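Local coordinates for protein putative alcohol dehydrogenase (Sinorhizobium meliloti, PDB 4J6F) that probably catalyses nicotinamide-dependent oxidation of alcohols, as a member of the medium-chain dehydrogenase/reductase family, at residues Arg197-Ala202 and Ser221-Leu226; Arg337-Tyr342 and Lys346-Leu351. All coordinates share one frame; numbering follows the deposited sequence.

Interaction 1: Arg197-Ala202 and Ser221-Leu226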
loop_
_atom_site.group_PDB
_atom_site.type_symbol
_atom_site.label_atom_id
_atom_site.label_comp_id
_atom_site.label_asym_id
_atom_site.label_seq_id
_atom_site.Cartn_x
_atom_site.Cartn_y
_atom_site.Cartn_z
ATOM N N ARG A 197 6.516 5.368 -13.164
ATOM C CA ARG A 197 6.451 5.669 -11.729
ATOM C C ARG A 197 5.849 4.480 -11.021
ATOM O O ARG A 197 6.364 4.025 -10.004
ATOM C CB ARG A 197 5.586 6.892 -11.455
ATOM C CG ARG A 197 6.106 7.874 -10.403
ATOM C CD ARG A 197 6.844 7.242 -9.232
ATOM N NE ARG A 197 8.008 8.029 -8.823
ATOM C CZ ARG A 197 8.117 8.696 -7.675
ATOM N NH1 ARG A 197 7.138 8.677 -6.787
ATOM N NH2 ARG A 197 9.216 9.383 -7.413
HETATM N N MSE A 198 4.766 3.961 -11.594
HETATM C CA MSE A 198 4.049 2.813 -11.036
HETATM C C MSE A 198 5.018 1.682 -10.872
HETATM O O MSE A 198 5.090 1.088 -9.800
HETATM C CB MSE A 198 2.890 2.406 -11.937
HETATM C CG MSE A 198 1.664 3.294 -11.750
HETATM SE SE MSE A 198 0.255 2.746 -13.031
HETATM C CE MSE A 198 -0.244 0.994 -12.291
ATOM N N LEU A 199 5.795 1.400 -11.917
ATOM C CA LEU A 199 6.751 0.293 -11.888
ATOM C C LEU A 199 7.900 0.539 -10.916
ATOM O O LEU A 199 8.486 -0.407 -10.386
ATOM C CB LEU A 199 7.284 -0.020 -13.291
ATOM C CG LEU A 199 6.225 -0.565 -14.258
ATOM C CD1 LEU A 199 6.832 -0.920 -15.601
ATOM C CD2 LEU A 199 5.475 -1.758 -13.677
ATOM N N GLU A 200 8.202 1.812 -10.680
ATOM C CA GLU A 200 9.248 2.210 -9.752
ATOM C C GLU A 200 8.753 2.110 -8.292
ATOM O O GLU A 200 9.494 1.689 -7.387
ATOM C CB GLU A 200 9.719 3.627 -10.108
ATOM C CG GLU A 200 11.058 4.041 -9.507
ATOM C CD GLU A 200 12.267 3.505 -10.260
ATOM O OE1 GLU A 200 13.353 4.091 -10.072
ATOM O OE2 GLU A 200 12.148 2.514 -11.026
ATOM N N ARG A 201 7.489 2.474 -8.080
ATOM C CA ARG A 201 6.886 2.450 -6.746
ATOM C C ARG A 201 6.682 1.031 -6.259
ATOM O O ARG A 201 6.808 0.746 -5.076
ATOM C CB ARG A 201 5.552 3.192 -6.749
ATOM C CG ARG A 201 5.679 4.707 -6.803
ATOM C CD ARG A 201 6.116 5.289 -5.468
ATOM N NE ARG A 201 5.223 4.835 -4.414
ATOM C CZ ARG A 201 3.972 5.260 -4.278
ATOM N NH1 ARG A 201 3.474 6.171 -5.116
ATOM N NH2 ARG A 201 3.215 4.766 -3.308
ATOM N N ALA A 202 6.363 0.142 -7.187
ATOM C CA ALA A 202 6.218 -1.272 -6.885
ATOM C C ALA A 202 7.560 -2.010 -6.885
ATOM O O ALA A 202 7.604 -3.200 -6.593
ATOM C CB ALA A 202 5.258 -1.909 -7.877
ATOM N N SER A 221 -0.900 -0.451 -21.859
ATOM C CA SER A 221 0.032 -0.773 -22.930
ATOM C C SER A 221 1.432 -0.350 -22.572
ATOM O O SER A 221 2.384 -1.076 -22.841
ATOM C CB SER A 221 -0.387 -0.080 -24.214
ATOM O OG SER A 221 -1.597 -0.642 -24.672
ATOM N N ALA A 222 1.552 0.823 -21.958
ATOM C CA ALA A 222 2.853 1.371 -21.667
ATOM C C ALA A 222 3.532 0.461 -20.678
ATOM O O ALA A 222 4.695 0.099 -20.847
ATOM C CB ALA A 222 2.727 2.777 -21.104
ATOM N N ILE A 223 2.791 0.064 -19.655
ATOM C CA ILE A 223 3.358 -0.777 -18.637
ATOM C C ILE A 223 3.866 -2.082 -19.219
ATOM O O ILE A 223 4.924 -2.557 -18.814
ATOM C CB ILE A 223 2.385 -1.001 -17.484
ATOM C CG1 ILE A 223 2.508 0.169 -16.534
ATOM C CG2 ILE A 223 2.725 -2.277 -16.730
ATOM C CD1 ILE A 223 1.319 0.315 -15.647
ATOM N N ILE A 224 3.135 -2.642 -20.179
ATOM C CA ILE A 224 3.590 -3.847 -20.868
ATOM C C ILE A 224 4.961 -3.632 -21.527
ATOM O O ILE A 224 5.876 -4.448 -21.366
ATOM C CB ILE A 224 2.539 -4.351 -21.878
ATOM C CG1 ILE A 224 1.278 -4.759 -21.113
ATOM C CG2 ILE A 224 3.079 -5.511 -22.725
ATOM C CD1 ILE A 224 0.101 -5.106 -21.993
ATOM N N GLN A 225 5.108 -2.524 -22.238
ATOM C CA GLN A 225 6.392 -2.182 -22.846
ATOM C C GLN A 225 7.447 -1.882 -21.784
ATOM O O GLN A 225 8.553 -2.441 -21.824
ATOM C CB GLN A 225 6.265 -1.010 -23.821
ATOM C CG GLN A 225 5.471 -1.302 -25.083
ATOM C CD GLN A 225 5.849 -0.360 -26.201
ATOM O OE1 GLN A 225 6.832 -0.599 -26.918
ATOM N NE2 GLN A 225 5.088 0.731 -26.353
ATOM N N LEU A 226 7.106 -1.033 -20.819
ATOM C CA LEU A 226 8.080 -0.676 -19.802
ATOM C C LEU A 226 8.515 -1.892 -18.983
ATOM O O LEU A 226 9.677 -2.004 -18.618
ATOM C CB LEU A 226 7.565 0.447 -18.919
ATOM C CG LEU A 226 7.247 1.764 -19.626
ATOM C CD1 LEU A 226 6.436 2.626 -18.682
ATOM C CD2 LEU A 226 8.489 2.515 -20.060
#

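Interaction 2: Arg337-Tyr342 and Lys346-Leu351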
loop_
_atom_site.group_PDB
_atom_site.type_symbol
_atom_site.label_atom_id
_atom_site.label_comp_id
_atom_site.label_asym_id
_atom_site.label_seq_id
_atom_site.Cartn_x
_atom_site.Cartn_y
_atom_site.Cartn_z
ATOM N N ARG A 337 13.626 11.281 -17.517
ATOM C CA ARG A 337 14.888 11.121 -18.227
ATOM C C ARG A 337 15.003 9.699 -18.764
ATOM O O ARG A 337 15.345 9.490 -19.935
ATOM C CB ARG A 337 16.062 11.488 -17.334
ATOM C CG ARG A 337 16.469 12.949 -17.439
ATOM C CD ARG A 337 17.659 13.238 -16.524
ATOM N NE ARG A 337 17.269 13.949 -15.300
ATOM C CZ ARG A 337 17.316 13.441 -14.069
ATOM N NH1 ARG A 337 17.748 12.202 -13.864
ATOM N NH2 ARG A 337 16.940 14.181 -13.033
ATOM N N ARG A 338 14.666 8.736 -17.908
ATOM C CA ARG A 338 14.700 7.326 -18.258
ATOM C C ARG A 338 13.770 7.066 -19.421
ATOM O O ARG A 338 14.084 6.280 -20.312
ATOM C CB ARG A 338 14.295 6.458 -17.068
ATOM C CG ARG A 338 14.451 4.961 -17.310
ATOM C CD ARG A 338 14.732 4.227 -16.007
ATOM N NE ARG A 338 13.626 4.377 -15.060
ATOM C CZ ARG A 338 13.631 5.155 -13.974
ATOM N NH1 ARG A 338 14.694 5.875 -13.639
ATOM N NH2 ARG A 338 12.547 5.213 -13.216
ATOM N N LEU A 339 12.621 7.732 -19.419
ATOM C CA LEU A 339 11.668 7.574 -20.506
ATOM C C LEU A 339 12.270 8.087 -21.813
ATOM O O LEU A 339 12.270 7.373 -22.821
ATOM C CB LEU A 339 10.357 8.279 -20.175
ATOM C CG LEU A 339 9.311 8.428 -21.266
ATOM C CD1 LEU A 339 8.967 7.055 -21.816
ATOM C CD2 LEU A 339 8.090 9.109 -20.679
ATOM N N VAL A 340 12.809 9.307 -21.786
ATOM C CA VAL A 340 13.530 9.832 -22.948
ATOM C C VAL A 340 14.557 8.790 -23.414
ATOM O O VAL A 340 14.570 8.406 -24.588
ATOM C CB VAL A 340 14.184 11.214 -22.672
ATOM C CG1 VAL A 340 15.101 11.638 -23.817
ATOM C CG2 VAL A 340 13.110 12.269 -22.468
ATOM N N ARG A 341 15.374 8.310 -22.480
ATOM C CA ARG A 341 16.392 7.315 -22.768
ATOM C C ARG A 341 15.805 6.067 -23.455
ATOM O O ARG A 341 16.367 5.572 -24.440
ATOM C CB ARG A 341 17.114 6.950 -21.477
ATOM C CG ARG A 341 18.623 6.837 -21.584
ATOM C CD ARG A 341 19.303 7.239 -20.278
ATOM N NE ARG A 341 18.798 6.515 -19.096
ATOM C CZ ARG A 341 18.302 7.099 -18.000
ATOM N NH1 ARG A 341 18.243 8.426 -17.910
ATOM N NH2 ARG A 341 17.869 6.356 -16.991
ATOM N N TYR A 342 14.663 5.584 -22.959
ATOM C CA TYR A 342 13.998 4.408 -23.536
ATOM C C TYR A 342 13.576 4.639 -24.981
ATOM O O TYR A 342 13.810 3.793 -25.862
ATOM C CB TYR A 342 12.751 4.030 -22.736
ATOM C CG TYR A 342 12.975 3.204 -21.487
ATOM C CD1 TYR A 342 14.147 2.471 -21.294
ATOM C CD2 TYR A 342 11.986 3.131 -20.505
ATOM C CE1 TYR A 342 14.339 1.713 -20.144
ATOM C CE2 TYR A 342 12.164 2.369 -19.356
ATOM C CZ TYR A 342 13.342 1.664 -19.183
ATOM O OH TYR A 342 13.510 0.912 -18.055
ATOM N N LYS A 346 15.344 2.964 -28.327
ATOM C CA LYS A 346 14.250 2.144 -28.877
ATOM C C LYS A 346 13.887 0.890 -28.052
ATOM O O LYS A 346 13.603 -0.172 -28.610
ATOM C CB LYS A 346 14.518 1.787 -30.346
ATOM C CG LYS A 346 14.385 2.966 -31.297
ATOM C CD LYS A 346 14.718 2.575 -32.727
ATOM C CE LYS A 346 14.958 3.798 -33.596
ATOM N NZ LYS A 346 13.726 4.615 -33.809
ATOM N N LYS A 347 13.895 1.019 -26.726
ATOM C CA LYS A 347 13.505 -0.093 -25.865
ATOM C C LYS A 347 11.986 -0.145 -25.752
ATOM O O LYS A 347 11.434 -1.165 -25.371
ATOM C CB LYS A 347 14.159 -0.016 -24.476
ATOM C CG LYS A 347 15.678 -0.028 -24.489
ATOM C CD LYS A 347 16.272 -0.553 -23.186
ATOM C CE LYS A 347 17.745 -0.913 -23.394
ATOM N NZ LYS A 347 18.389 -1.596 -22.232
ATOM N N ILE A 348 11.321 0.967 -26.057
ATOM C CA ILE A 348 9.863 0.986 -26.261
ATOM C C ILE A 348 9.552 1.589 -27.634
ATOM O O ILE A 348 10.415 2.239 -28.224
ATOM C CB ILE A 348 9.108 1.770 -25.166
ATOM C CG1 ILE A 348 9.617 3.218 -25.087
ATOM C CG2 ILE A 348 9.195 1.036 -23.840
ATOM C CD1 ILE A 348 8.930 4.086 -24.051
ATOM N N ARG A 349 8.337 1.370 -28.139
ATOM C CA ARG A 349 7.949 1.888 -29.456
ATOM C C ARG A 349 6.580 2.608 -29.463
ATOM O O ARG A 349 5.707 2.311 -28.639
ATOM C CB ARG A 349 8.032 0.782 -30.525
ATOM C CG ARG A 349 7.094 -0.403 -30.324
ATOM C CD ARG A 349 7.224 -1.408 -31.459
ATOM N NE ARG A 349 6.285 -2.527 -31.334
ATOM C CZ ARG A 349 5.069 -2.560 -31.887
ATOM N NH1 ARG A 349 4.627 -1.524 -32.594
ATOM N NH2 ARG A 349 4.281 -3.625 -31.731
ATOM N N PRO A 350 6.387 3.562 -30.391
ATOM C CA PRO A 350 5.127 4.311 -30.368
ATOM C C PRO A 350 3.953 3.460 -30.827
ATOM O O PRO A 350 4.095 2.654 -31.737
ATOM C CB PRO A 350 5.379 5.443 -31.361
ATOM C CG PRO A 350 6.326 4.838 -32.349
ATOM C CD PRO A 350 7.219 3.923 -31.554
ATOM N N LEU A 351 2.803 3.641 -30.195
ATOM C CA LEU A 351 1.603 2.913 -30.574
ATOM C C LEU A 351 0.539 3.885 -31.073
ATOM O O LEU A 351 -0.238 4.440 -30.294
ATOM C CB LEU A 351 1.095 2.105 -29.382
ATOM C CG LEU A 351 2.148 1.192 -28.759
ATOM C CD1 LEU A 351 1.676 0.625 -27.432
ATOM C CD2 LEU A 351 2.520 0.086 -29.746
#

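Interaction 1: Arg197-Ala202 and Ser221-Leu226
Leu-226 is fixed in its helical turn by its backbone N, which donates to Ala-222 O at 2.7 Å, and its CB meets CD1 of Leu-199 at 3.7 Å. That bond is internal to its own helix; the contact between the helices is wholly apolar. The other branch of Leu-199, CD2, lies 4.1 Å from CG2 of Ile-223, so the fork of Leu-199 straddles Ile-223 and Leu-226, one turn apart. Selenomethionine Met-198 adds a third touch, with SE 3.7 Å from Ile-223 CD1. A bend at its last torsion (chi3 69°) brings CE close to the same methyl, and the two side chains cross nearly at right angles. The short axes of 197-201 and 221-226 come no closer than 10.7 Å and cross at -57°, a gap bridged by side chains. Helix 218-229 makes the crossover between parallel strands 209-212 and 233-238 of the Rossmann-type domain, while helix 189-201 precedes the first of these strands. Met-198 and Ile-223 both also rest on Ala-279 of strand 277-280 in the parallel sheet. In Ile-223, CG2 stands anti to the backbone N and faces Leu-199, whereas CG1 carries CD1 to the selenium.

Interaction 2: Arg337-Tyr342 and Lys346-Leu351
Tyr-342 O accepts a hydrogen bond from Lys-347 N at 2.9 Å, with an N-H...O angle of 151°. The donor is tilted 20° from the carbonyl plane. Lys-346 N is almost as near that oxygen, but its angle is too poor for a bond. On the buried side of this link, Ile-348 folds back against the helix. Its CG1 sits between the backbone N and the carbonyl carbon (chi1 58°), which directs the chain inward: CG1 lies 4.0 Å from Tyr-342 CB, and CD1 goes on to Leu-339 CD1 at 3.7 Å. Those last two side chains cross nearly perpendicularly, and Tyr-192 of helix 189-201 packs on both. Arg-338 CG, one turn back, lies over a face of the buried Tyr-342 ring near its rim. The solvent side involves fewer atoms. There exposed Lys-347 approaches Tyr-342 CD1 obliquely, with CB at 4.0 Å, and its extended chain passes that atom before its end leads away. Lys-346 turns away too, its NZ forming a salt bridge with Asp-179. Positive phi at Lys-346 with two backbone bonds back into the last turn, one of them Lys-347 N to Tyr-342 O, defines a Schellman motif, here ending helix 333-344 before strand 352-357.

Interaction 1 is wholly buried and joins two segments 19 residues apart in sequence through apolar packing, with no hydrogen bond between them, beside the parallel sheet. Interaction 2 is local, closing a helix end with a backbone bond, and it grades from a buried apolar side to lysines at the surface. The two, with centres about 12 Å apart, adjoin directly. Gln-225 OE1 in 221-226 probably accepts a hydrogen bond from Arg-349 N at 2.8 Å, tying the crossover helix to the loop of 346-351. Beside it, Leu-226 CD2 packs 3.6 Å from Tyr-342 CD2, and Glu-200 with Arg-338 adds a long, weak ion pair. Leu-226 and Tyr-342 thus each take part in both a segment contact and the junction between them.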